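Local structure of putative hydrolase (Acinetobacter sp. NBRC 100985, 4XUK) at residues S203-L206 against E211-V214; G258-A263 against P269-T274; F61-G66 against Q187-I192. The protein probably hydrolyses organophosphorus esters, and perhaps lactones, at a two-zinc active site of the metallo-beta-lactamase type. The protein carries 2 engineered substitutions. All blocks are in the same frame, centred on the assembly; numbering follows the deposited sequence.

How the contacts relate
All three contacts bear on the second of the two mixed sheets that face each other in this metallo-beta-lactamase fold. Along the chain contact 3 closes first, then contact 1, then contact 2. Contacts 1 and 2 are hairpins of the same sheet, their centres about 9 Å apart; strand 211-215 runs next to strand 260-262, so backbone bonds join the two directly. The centres of contacts 1 and 3 are about 8 Å apart, strand 189-193 pairing with strand 202-208. Contact 3 spans the two sheets, and although its centre is about 15 Å from that of contact 2, Phe61 packs directly on contact 2. The zinc ligands His197, Asp218 and His265 lie on loops next to these strands.

Contact 1: residues S203-L206 against E211-V214; sequences SYEL and ESIV
The carbonyl oxygen of Ile213 is gripped twice by the partner strand: Leu206 N donates to Ile213 O at 2.9 Å, almost straight at 176°, and the CA-H of Glu205 leans on the same oxygen at 3.5 Å. These bonds belong to a beta hairpin in which strands 202-208 and 211-215 run antiparallel. Leu206 and Ile213 form its hydrogen-bonded pair, and Ile213 N returns an equally short bond to Leu206 O. Glu205 and Val214 make the non-hydrogen-bonded pair beside it, with CA atoms 4.5 Å apart.

The two faces differ in character. On the face turned to the other sheet, Leu206 and Ile213 lie side by side and point the same way, their CD1 atoms meeting at 4.2 Å; Ala11 of strand 6-11 touches Ile213 there. Tyr204 leaves the hairpin, its hydroxyl bonding to Leu106 O and Tyr180 OH.

On the other face the chain of Glu205 is stretched out, with CG anti to the backbone N (chi1 -174°). This carries CG to 4.0 Å from Val214 CG2 and brings OE2 within 3.7 Å of Ser212 CB, so the aliphatic stem rests on valine while the carboxylate reaches across to the neighbouring strand, beside Ser212. Val214 CG1 turns instead to Ser203, stopping 4.3 Å from its CB, while Ser203 OG bonds to Ile216 O and Thr194 OG1.

Contact 2: residues G258-A263 against P269-T274; sequences GQTIAA and PGIGHT. Engineered in segment 269-274: Thr274 (natural residue Ile).
Ile261 and His273, together with Thr260, carry this antiparallel hairpin of strands 260-262 and 271-275. Ile261 is held through its backbone: its N donates to Gly272 O at 2.8 Å, and its own O takes Gly272 N at 3.1 Å, a bond lying in the carbonyl plane. The CA-H of Ile271 also points at Ile261 O, from 3.2 Å. Off the sheet, on the side of helix 240-257, Ile261 meets Phe254, and its CB lies against Gly272 O. Past the strand end the pairing continues, with Ala263 N bonding to Gly270 O at 2.8 Å.

His273 works through its ring. CG stands anti to the carbonyl carbon (chi1 -63°), which brings the imidazole back over the opposite segment. Gly258 O lies in the ring plane, at the edge, 3.4 Å from CD2, and NE2 makes a weak bond to Thr260 OG1 at 3.0 Å, bent to 121°. Tyr47 of the second subunit stacks on the ring, so the hairpin belongs to the dimer interface. Next to it, a water bridges Gln259 O and the N of Thr274, an engineered residue.

With a weak N-H from His273 and a carboxylate as partners, Thr260 OG1 would be expected to donate to Glu211 OE2, which Tyr9 OH also bonds, so the hydroxyl is satisfied mainly by the acid.

Contact 3: residues F61-G66 against Q187-I192; sequences FLVNIG and QGFKVI
The backbones keep well apart here: even the nearest CA atoms, those of Ile65 and Gln187, are 8.9 Å from each other, and side chains have to span the interval. Val63 and Phe189 do this in the buried part, coming from opposite directions. The phenyl ring meets the valine end-on, with CZ aimed at the fork: Val63 CG1 is 3.7 Å from Phe189 CZ, Val63 CB is 3.9 Å from that atom, and CB lies in the ring plane. The valine is therefore at the ring's edge, not over a face. CG of Phe189 sits anti to its carbonyl carbon (chi1 -70°), which swings the ring out of its own strand toward Val63.

In the metallo-beta-lactamase fold two beta sheets pack face to face, and this is one of the places where they meet: strand 54-64 belongs to one sheet, strand 189-193 to the other. Ile70 and Ile72 of the first sheet, and Leu206 and Phe215 of the second, also touch the Phe189 ring.

Beyond the end of strand 54-64, Ile65 takes the crowded rotamer with CG1 between N and C (chi1 64°) and sets its CD1 3.7 Å from Gln187 O. Gln187 and Gly188 form a type I' turn, and Gln187 NE2 bonds to Thr103 OG1. Across from it strand 54-64 ends in an Asx turn, where Gly66 N donates to Asn64 OD1 at 2.9 Å.

Contact 1: residues S203-L206 against E211-V214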
ATOM      1  N   SER A 203      14.721   2.590 -18.988  1.00 18.07           N
ATOM      2  CA  SER A 203      14.561   2.239 -17.586  1.00 17.07           C
ATOM      3  C   SER A 203      15.955   2.122 -16.984  1.00 18.57           C
ATOM      4  O   SER A 203      16.939   2.077 -17.721  1.00 20.84           O
ATOM      5  CB  SER A 203      13.778   0.929 -17.439  1.00 17.37           C
ATOM      6  OG  SER A 203      12.540   1.003 -18.125  1.00 20.51           O
ATOM      7  N   TYR A 204      16.041   2.077 -15.652  1.00 19.06           N
ATOM      8  CA  TYR A 204      17.326   2.040 -14.974  1.00 17.71           C
ATOM      9  C   TYR A 204      17.367   0.890 -13.974  1.00 21.29           C
ATOM     10  O   TYR A 204      16.466   0.750 -13.141  1.00 19.18           O
ATOM     11  CB  TYR A 204      17.581   3.372 -14.259  1.00 18.56           C
ATOM     12  CG  TYR A 204      17.580   4.557 -15.192  1.00 17.75           C
ATOM     13  CD1 TYR A 204      18.666   4.804 -16.025  1.00 17.19           C
ATOM     14  CD2 TYR A 204      16.491   5.423 -15.251  1.00 18.13           C
ATOM     15  CE1 TYR A 204      18.675   5.883 -16.886  1.00 19.66           C
ATOM     16  CE2 TYR A 204      16.491   6.515 -16.114  1.00 16.97           C
ATOM     17  CZ  TYR A 204      17.582   6.730 -16.931  1.00 17.09           C
ATOM     18  OH  TYR A 204      17.599   7.811 -17.797  1.00 17.91           O
ATOM     19  N   GLU A 205      18.407   0.061 -14.065  1.00 21.63           N
ATOM     20  CA  GLU A 205      18.552  -1.072 -13.150  1.00 22.79           C
ATOM     21  C   GLU A 205      19.690  -0.859 -12.148  1.00 23.11           C
ATOM     22  O   GLU A 205      20.820  -0.511 -12.526  1.00 20.86           O
ATOM     23  CB  GLU A 205      18.762  -2.375 -13.924  1.00 22.53           C
ATOM     24  CG  GLU A 205      18.786  -3.612 -13.025  1.00 29.23           C
ATOM     25  CD  GLU A 205      18.879  -4.900 -13.814  1.00 37.64           C
ATOM     26  OE1 GLU A 205      19.106  -4.832 -15.041  1.00 40.69           O
ATOM     27  OE2 GLU A 205      18.722  -5.975 -13.203  1.00 40.92           O
ATOM     28  N   LEU A 206      19.365  -1.061 -10.875  1.00 23.50           N
ATOM     29  CA  LEU A 206      20.310  -0.962  -9.768  1.00 23.82           C
ATOM     30  C   LEU A 206      20.488  -2.359  -9.202  1.00 23.81           C
ATOM     31  O   LEU A 206      19.546  -2.935  -8.662  1.00 22.83           O
ATOM     32  CB  LEU A 206      19.738  -0.069  -8.660  1.00 24.78           C
ATOM     33  CG  LEU A 206      20.635   0.756  -7.715  1.00 29.72           C
ATOM     34  CD1 LEU A 206      20.189   0.649  -6.262  1.00 27.64           C
ATOM     35  CD2 LEU A 206      22.110   0.442  -7.857  1.00 27.47           C
ATOM     36  N   GLU A 211      19.758  -8.354  -4.454  1.00 30.08           N
ATOM     37  CA  GLU A 211      18.513  -7.756  -4.952  1.00 31.56           C
ATOM     38  C   GLU A 211      18.755  -6.849  -6.151  1.00 29.78           C
ATOM     39  O   GLU A 211      19.657  -6.008  -6.133  1.00 28.98           O
ATOM     40  CB  GLU A 211      17.812  -6.973  -3.834  1.00 28.56           C
ATOM     41  CG  GLU A 211      16.506  -6.319  -4.249  1.00 30.41           C
ATOM     42  CD  GLU A 211      15.759  -5.736  -3.064  1.00 27.53           C
ATOM     43  OE1 GLU A 211      16.195  -5.947  -1.916  1.00 26.25           O
ATOM     44  OE2 GLU A 211      14.734  -5.061  -3.272  1.00 31.41           O
ATOM     45  N   SER A 212      17.964  -7.041  -7.203  1.00 24.42           N
ATOM     46  CA  SER A 212      17.965  -6.125  -8.333  1.00 24.66           C
ATOM     47  C   SER A 212      16.691  -5.295  -8.290  1.00 24.49           C
ATOM     48  O   SER A 212      15.595  -5.836  -8.098  1.00 22.44           O
ATOM     49  CB  SER A 212      18.048  -6.887  -9.662  1.00 29.72           C
ATOM     50  OG  SER A 212      19.322  -7.477  -9.844  1.00 37.42           O
ATOM     51  N   ILE A 213      16.842  -3.985  -8.468  1.00 21.40           N
ATOM     52  CA  ILE A 213      15.704  -3.072  -8.509  1.00 21.17           C
ATOM     53  C   ILE A 213      15.649  -2.424  -9.877  1.00 23.36           C
ATOM     54  O   ILE A 213      16.647  -1.850 -10.331  1.00 20.94           O
ATOM     55  CB  ILE A 213      15.838  -1.967  -7.452  1.00 22.33           C
ATOM     56  CG1 ILE A 213      15.971  -2.582  -6.061  1.00 22.70           C
ATOM     57  CG2 ILE A 213      14.643  -1.024  -7.512  1.00 19.04           C
ATOM     58  CD1 ILE A 213      17.241  -2.175  -5.346  1.00 25.82           C
ATOM     59  N   VAL A 214      14.508  -2.536 -10.558  1.00 20.44           N
ATOM     60  CA  VAL A 214      14.364  -1.850 -11.838  1.00 20.69           C
ATOM     61  C   VAL A 214      13.422  -0.660 -11.704  1.00 18.22           C
ATOM     62  O   VAL A 214      12.278  -0.801 -11.272  1.00 17.31           O
ATOM     63  CB  VAL A 214      13.892  -2.786 -12.974  1.00 20.69           C
ATOM     64  CG1 VAL A 214      13.907  -2.038 -14.303  1.00 18.50           C
ATOM     65  CG2 VAL A 214      14.797  -4.028 -13.052  1.00 20.17           C
TER

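Contact 2: residues G258-A263 against P269-T274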
ATOM      1  N   GLY A 258      12.092 -11.990 -11.015  1.00 22.10           N
ATOM      2  CA  GLY A 258      11.691 -11.500  -9.709  1.00 21.22           C
ATOM      3  C   GLY A 258      12.307 -10.200  -9.234  1.00 22.68           C
ATOM      4  O   GLY A 258      12.329  -9.947  -8.023  1.00 20.11           O
ATOM      5  N   GLN A 259      12.786  -9.370 -10.158  1.00 20.90           N
ATOM      6  CA  GLN A 259      13.327  -8.072  -9.777  1.00 21.96           C
ATOM      7  C   GLN A 259      12.291  -7.269  -9.005  1.00 21.44           C
ATOM      8  O   GLN A 259      11.091  -7.334  -9.296  1.00 21.14           O
ATOM      9  CB  GLN A 259      13.757  -7.258 -11.007  1.00 19.96           C
ATOM     10  CG  GLN A 259      14.887  -7.861 -11.843  1.00 22.60           C
ATOM     11  CD  GLN A 259      14.380  -8.680 -13.014  1.00 23.84           C
ATOM     12  OE1 GLN A 259      13.383  -9.404 -12.901  1.00 22.33           O
ATOM     13  NE2 GLN A 259      15.066  -8.577 -14.144  1.00 22.27           N
ATOM     14  N   THR A 260      12.752  -6.501  -8.066  1.00 19.70           N
ATOM     15  CA  THR A 260      11.953  -5.515  -7.407  1.00 20.66           C
ATOM     16  C   THR A 260      11.718  -4.364  -8.402  1.00 22.83           C
ATOM     17  O   THR A 260      12.626  -3.976  -9.081  1.00 20.04           O
ATOM     18  CB  THR A 260      12.709  -4.976  -6.188  1.00 26.07           C
ATOM     19  OG1 THR A 260      12.960  -6.016  -5.242  1.00 31.34           O
ATOM     20  CG2 THR A 260      12.014  -3.870  -5.600  1.00 15.83           C
ATOM     21  N   ILE A 261      10.533  -3.805  -8.470  1.00 19.51           N
ATOM     22  CA  ILE A 261      10.151  -2.814  -9.448  1.00 18.50           C
ATOM     23  C   ILE A 261       9.775  -1.491  -8.806  1.00 19.08           C
ATOM     24  O   ILE A 261       9.061  -1.493  -7.843  1.00 14.98           O
ATOM     25  CB  ILE A 261       8.936  -3.366 -10.219  1.00 25.51           C
ATOM     26  CG1 ILE A 261       9.310  -4.653 -10.906  1.00 23.63           C
ATOM     27  CG2 ILE A 261       8.256  -2.352 -11.097  1.00 20.02           C
ATOM     28  CD1 ILE A 261      10.315  -4.484 -11.981  1.00 21.02           C
ATOM     29  N   ALA A 262      10.257  -0.378  -9.358  1.00 16.69           N
ATOM     30  CA  ALA A 262       9.818   0.920  -8.867  1.00 15.71           C
ATOM     31  C   ALA A 262       9.224   1.668 -10.052  1.00 18.71           C
ATOM     32  O   ALA A 262       9.914   1.936 -11.034  1.00 16.60           O
ATOM     33  CB  ALA A 262      10.987   1.687  -8.275  1.00 16.36           C
ATOM     34  N   ALA A 263       7.943   1.994  -9.964  1.00 15.51           N
ATOM     35  CA  ALA A 263       7.225   2.539 -11.114  1.00 15.78           C
ATOM     36  C   ALA A 263       6.572   3.877 -10.826  1.00 16.07           C
ATOM     37  O   ALA A 263       5.844   4.011  -9.837  1.00 16.59           O
ATOM     38  CB  ALA A 263       6.172   1.551 -11.566  1.00 15.77           C
ATOM     39  N   PRO A 269       3.384   3.506  -2.775  1.00 19.29           N
ATOM     40  CA  PRO A 269       4.744   3.927  -3.157  1.00 16.33           C
ATOM     41  C   PRO A 269       5.238   3.478  -4.533  1.00 18.46           C
ATOM     42  O   PRO A 269       6.298   3.961  -4.958  1.00 19.76           O
ATOM     43  CB  PRO A 269       5.619   3.305  -2.061  1.00 19.85           C
ATOM     44  CG  PRO A 269       4.824   2.168  -1.537  1.00 21.56           C
ATOM     45  CD  PRO A 269       3.399   2.611  -1.608  1.00 17.03           C
ATOM     46  N   GLY A 270       4.515   2.595  -5.222  1.00 15.38           N
ATOM     47  CA  GLY A 270       4.918   2.197  -6.567  1.00 15.21           C
ATOM     48  C   GLY A 270       6.056   1.188  -6.596  1.00 17.79           C
ATOM     49  O   GLY A 270       6.706   0.993  -7.631  1.00 15.91           O
ATOM     50  N   ILE A 271       6.288   0.538  -5.460  1.00 16.67           N
ATOM     51  CA  ILE A 271       7.363  -0.438  -5.330  1.00 16.08           C
ATOM     52  C   ILE A 271       6.748  -1.814  -5.063  1.00 15.45           C
ATOM     53  O   ILE A 271       5.851  -1.968  -4.222  1.00 17.56           O
ATOM     54  CB  ILE A 271       8.330  -0.036  -4.183  1.00 15.12           C
ATOM     55  CG1 ILE A 271       8.917   1.362  -4.425  1.00 14.48           C
ATOM     56  CG2 ILE A 271       9.451  -1.057  -4.021  1.00 18.41           C
ATOM     57  CD1 ILE A 271       9.831   1.857  -3.270  1.00 14.78           C
ATOM     58  N   GLY A 272       7.206  -2.817  -5.793  1.00 18.83           N
ATOM     59  CA  GLY A 272       6.615  -4.142  -5.686  1.00 16.71           C
ATOM     60  C   GLY A 272       7.278  -5.122  -6.633  1.00 20.84           C
ATOM     61  O   GLY A 272       8.412  -4.914  -7.063  1.00 18.46           O
ATOM     62  N   HIS A 273       6.564  -6.193  -6.960  1.00 21.17           N
ATOM     63  CA  HIS A 273       7.091  -7.234  -7.828  1.00 16.17           C
ATOM     64  C   HIS A 273       5.971  -7.677  -8.760  1.00 19.70           C
ATOM     65  O   HIS A 273       4.801  -7.388  -8.497  1.00 18.47           O
ATOM     66  CB  HIS A 273       7.532  -8.420  -6.984  1.00 18.00           C
ATOM     67  CG  HIS A 273       8.656  -8.112  -6.041  1.00 18.04           C
ATOM     68  ND1 HIS A 273       8.455  -7.525  -4.808  1.00 17.25           N
ATOM     69  CD2 HIS A 273       9.990  -8.318  -6.147  1.00 21.24           C
ATOM     70  CE1 HIS A 273       9.619  -7.388  -4.194  1.00 20.11           C
ATOM     71  NE2 HIS A 273      10.565  -7.865  -4.982  1.00 21.44           N
ATOM     72  N   THR A 274       6.311  -8.359  -9.852  1.00 20.56           N
ATOM     73  CA  THR A 274       5.259  -8.901 -10.709  1.00 18.93           C
ATOM     74  C   THR A 274       5.257 -10.419 -10.756  1.00 20.17           C
ATOM     75  O   THR A 274       6.304 -11.067 -10.914  1.00 18.71           O
ATOM     76  CB  THR A 274       5.235  -8.286 -12.145  1.00 25.81           C
ATOM     77  OG1 THR A 274       5.196  -9.322 -13.135  1.00 29.65           O
ATOM     78  CG2 THR A 274       6.426  -7.435 -12.380  1.00 20.09           C
TER
HETATM   79  O   HOH W   1       9.083  -9.011 -10.227  1.00 19.69           O

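Contact 3: residues F61-G66 against Q187-I192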
ATOM      1  N   PHE A  61      11.509   8.613  -7.407  1.00 16.94           N
ATOM      2  CA  PHE A  61      12.285   7.817  -6.446  1.00 17.84           C
ATOM      3  C   PHE A  61      13.662   8.391  -6.148  1.00 18.57           C
ATOM      4  O   PHE A  61      14.412   8.745  -7.069  1.00 17.85           O
ATOM      5  CB  PHE A  61      12.416   6.362  -6.941  1.00 19.38           C
ATOM      6  CG  PHE A  61      11.094   5.721  -7.237  1.00 18.64           C
ATOM      7  CD1 PHE A  61      10.340   5.160  -6.218  1.00 15.67           C
ATOM      8  CD2 PHE A  61      10.574   5.737  -8.527  1.00 16.68           C
ATOM      9  CE1 PHE A  61       9.096   4.596  -6.479  1.00 15.79           C
ATOM     10  CE2 PHE A  61       9.349   5.178  -8.796  1.00 18.07           C
ATOM     11  CZ  PHE A  61       8.596   4.610  -7.766  1.00 18.38           C
ATOM     12  N   LEU A  62      13.977   8.472  -4.852  1.00 18.21           N
ATOM     13  CA  LEU A  62      15.305   8.851  -4.358  1.00 18.37           C
ATOM     14  C   LEU A  62      16.081   7.592  -4.016  1.00 20.67           C
ATOM     15  O   LEU A  62      15.550   6.697  -3.352  1.00 24.01           O
ATOM     16  CB  LEU A  62      15.189   9.687  -3.079  1.00 19.61           C
ATOM     17  CG  LEU A  62      15.227  11.210  -3.120  1.00 26.35           C
ATOM     18  CD1 LEU A  62      15.173  11.726  -1.683  1.00 23.06           C
ATOM     19  CD2 LEU A  62      16.471  11.753  -3.854  1.00 17.77           C
ATOM     20  N   VAL A  63      17.335   7.521  -4.449  1.00 17.13           N
ATOM     21  CA  VAL A  63      18.167   6.356  -4.161  1.00 19.11           C
ATOM     22  C   VAL A  63      19.444   6.803  -3.452  1.00 20.30           C
ATOM     23  O   VAL A  63      20.302   7.481  -4.038  1.00 19.82           O
ATOM     24  CB  VAL A  63      18.540   5.602  -5.448  1.00 18.45           C
ATOM     25  CG1 VAL A  63      19.258   4.294  -5.121  1.00 18.43           C
ATOM     26  CG2 VAL A  63      17.286   5.326  -6.290  1.00 17.65           C
ATOM     27  N   ASN A  64      19.560   6.420  -2.189  1.00 20.27           N
ATOM     28  CA  ASN A  64      20.749   6.702  -1.398  1.00 22.75           C
ATOM     29  C   ASN A  64      21.692   5.500  -1.493  1.00 23.77           C
ATOM     30  O   ASN A  64      21.445   4.457  -0.876  1.00 21.93           O
ATOM     31  CB  ASN A  64      20.331   6.964   0.054  1.00 22.26           C
ATOM     32  CG  ASN A  64      21.505   7.275   0.972  1.00 22.85           C
ATOM     33  OD1 ASN A  64      22.666   7.050   0.629  1.00 25.56           O
ATOM     34  ND2 ASN A  64      21.196   7.783   2.161  1.00 23.02           N
ATOM     35  N   ILE A  65      22.761   5.632  -2.272  1.00 21.29           N
ATOM     36  CA  ILE A  65      23.708   4.526  -2.410  1.00 30.15           C
ATOM     37  C   ILE A  65      24.938   4.699  -1.512  1.00 29.03           C
ATOM     38  O   ILE A  65      25.942   4.013  -1.696  1.00 32.15           O
ATOM     39  CB  ILE A  65      24.154   4.306  -3.871  1.00 26.30           C
ATOM     40  CG1 ILE A  65      24.913   5.525  -4.393  1.00 29.62           C
ATOM     41  CG2 ILE A  65      22.950   4.002  -4.767  1.00 26.37           C
ATOM     42  CD1 ILE A  65      25.565   5.285  -5.743  1.00 31.80           C
ATOM     43  N   GLY A  66      24.843   5.595  -0.533  1.00 32.41           N
ATOM     44  CA  GLY A  66      25.920   5.793   0.428  1.00 33.76           C
ATOM     45  C   GLY A  66      26.651   7.105   0.226  1.00 28.46           C
ATOM     46  O   GLY A  66      26.490   8.039   1.000  1.00 41.28           O
ATOM     47  N   GLN A 187      26.518   6.193 -12.197  1.00 23.02           N
ATOM     48  CA  GLN A 187      26.432   6.052 -10.739  1.00 24.26           C
ATOM     49  C   GLN A 187      26.112   4.624 -10.325  1.00 28.00           C
ATOM     50  O   GLN A 187      25.429   4.397  -9.319  1.00 28.09           O
ATOM     51  CB  GLN A 187      25.374   6.999 -10.162  1.00 27.43           C
ATOM     52  CG  GLN A 187      25.732   8.479 -10.243  1.00 26.09           C
ATOM     53  CD  GLN A 187      26.597   8.935  -9.075  1.00 30.92           C
ATOM     54  OE1 GLN A 187      27.397   8.165  -8.537  1.00 27.08           O
ATOM     55  NE2 GLN A 187      26.442  10.196  -8.684  1.00 26.89           N
ATOM     56  N   GLY A 188      26.590   3.666 -11.112  1.00 28.37           N
ATOM     57  CA  GLY A 188      26.351   2.264 -10.823  1.00 25.62           C
ATOM     58  C   GLY A 188      25.022   1.762 -11.353  1.00 30.87           C
ATOM     59  O   GLY A 188      24.705   0.580 -11.204  1.00 26.85           O
ATOM     60  N   PHE A 189      24.241   2.652 -11.961  1.00 24.79           N
ATOM     61  CA  PHE A 189      22.989   2.249 -12.591  1.00 24.77           C
ATOM     62  C   PHE A 189      23.240   1.812 -14.023  1.00 26.13           C
ATOM     63  O   PHE A 189      24.032   2.433 -14.739  1.00 25.88           O
ATOM     64  CB  PHE A 189      21.962   3.392 -12.582  1.00 23.36           C
ATOM     65  CG  PHE A 189      21.418   3.715 -11.213  1.00 24.16           C
ATOM     66  CD1 PHE A 189      22.177   4.445 -10.298  1.00 22.70           C
ATOM     67  CD2 PHE A 189      20.151   3.292 -10.845  1.00 21.24           C
ATOM     68  CE1 PHE A 189      21.673   4.750  -9.035  1.00 24.51           C
ATOM     69  CE2 PHE A 189      19.642   3.590  -9.596  1.00 20.75           C
ATOM     70  CZ  PHE A 189      20.403   4.317  -8.684  1.00 23.57           C
ATOM     71  N   LYS A 190      22.575   0.758 -14.444  1.00 20.71           N
ATOM     72  CA  LYS A 190      22.605   0.336 -15.815  1.00 23.87           C
ATOM     73  C   LYS A 190      21.410   0.859 -16.624  1.00 26.72           C
ATOM     74  O   LYS A 190      20.299   0.783 -16.215  1.00 21.48           O
ATOM     75  CB  LYS A 190      22.704  -1.146 -15.905  1.00 24.85           C
ATOM     76  CG  LYS A 190      22.676  -1.604 -17.304  1.00 31.88           C
ATOM     77  CD  LYS A 190      22.865  -3.077 -17.409  1.00 41.29           C
ATOM     78  CE  LYS A 190      22.603  -3.551 -18.811  1.00 40.54           C
ATOM     79  NZ  LYS A 190      23.226  -4.878 -18.836  1.00 43.97           N
ATOM     80  N   VAL A 191      21.687   1.396 -17.783  1.00 23.39           N
ATOM     81  CA  VAL A 191      20.607   1.947 -18.594  1.00 23.72           C
ATOM     82  C   VAL A 191      20.040   0.883 -19.539  1.00 25.55           C
ATOM     83  O   VAL A 191      20.782   0.130 -20.176  1.00 22.73           O
ATOM     84  CB  VAL A 191      21.033   3.249 -19.337  1.00 24.64           C
ATOM     85  CG1 VAL A 191      21.626   4.250 -18.351  1.00 22.21           C
ATOM     86  CG2 VAL A 191      22.023   2.967 -20.444  1.00 23.77           C
ATOM     87  N   ILE A 192      18.714   0.806 -19.596  1.00 21.62           N
ATOM     88  CA  ILE A 192      18.045  -0.220 -20.383  1.00 23.01           C
ATOM     89  C   ILE A 192      17.058   0.411 -21.346  1.00 21.82           C
ATOM     90  O   ILE A 192      16.157   1.159 -20.938  1.00 18.22           O
ATOM     91  CB  ILE A 192      17.333  -1.240 -19.462  1.00 25.35           C
ATOM     92  CG1 ILE A 192      18.358  -1.853 -18.499  1.00 28.62           C
ATOM     93  CG2 ILE A 192      16.617  -2.318 -20.272  1.00 27.59           C
ATOM     94  CD1 ILE A 192      17.765  -2.785 -17.479  1.00 34.59           C
TER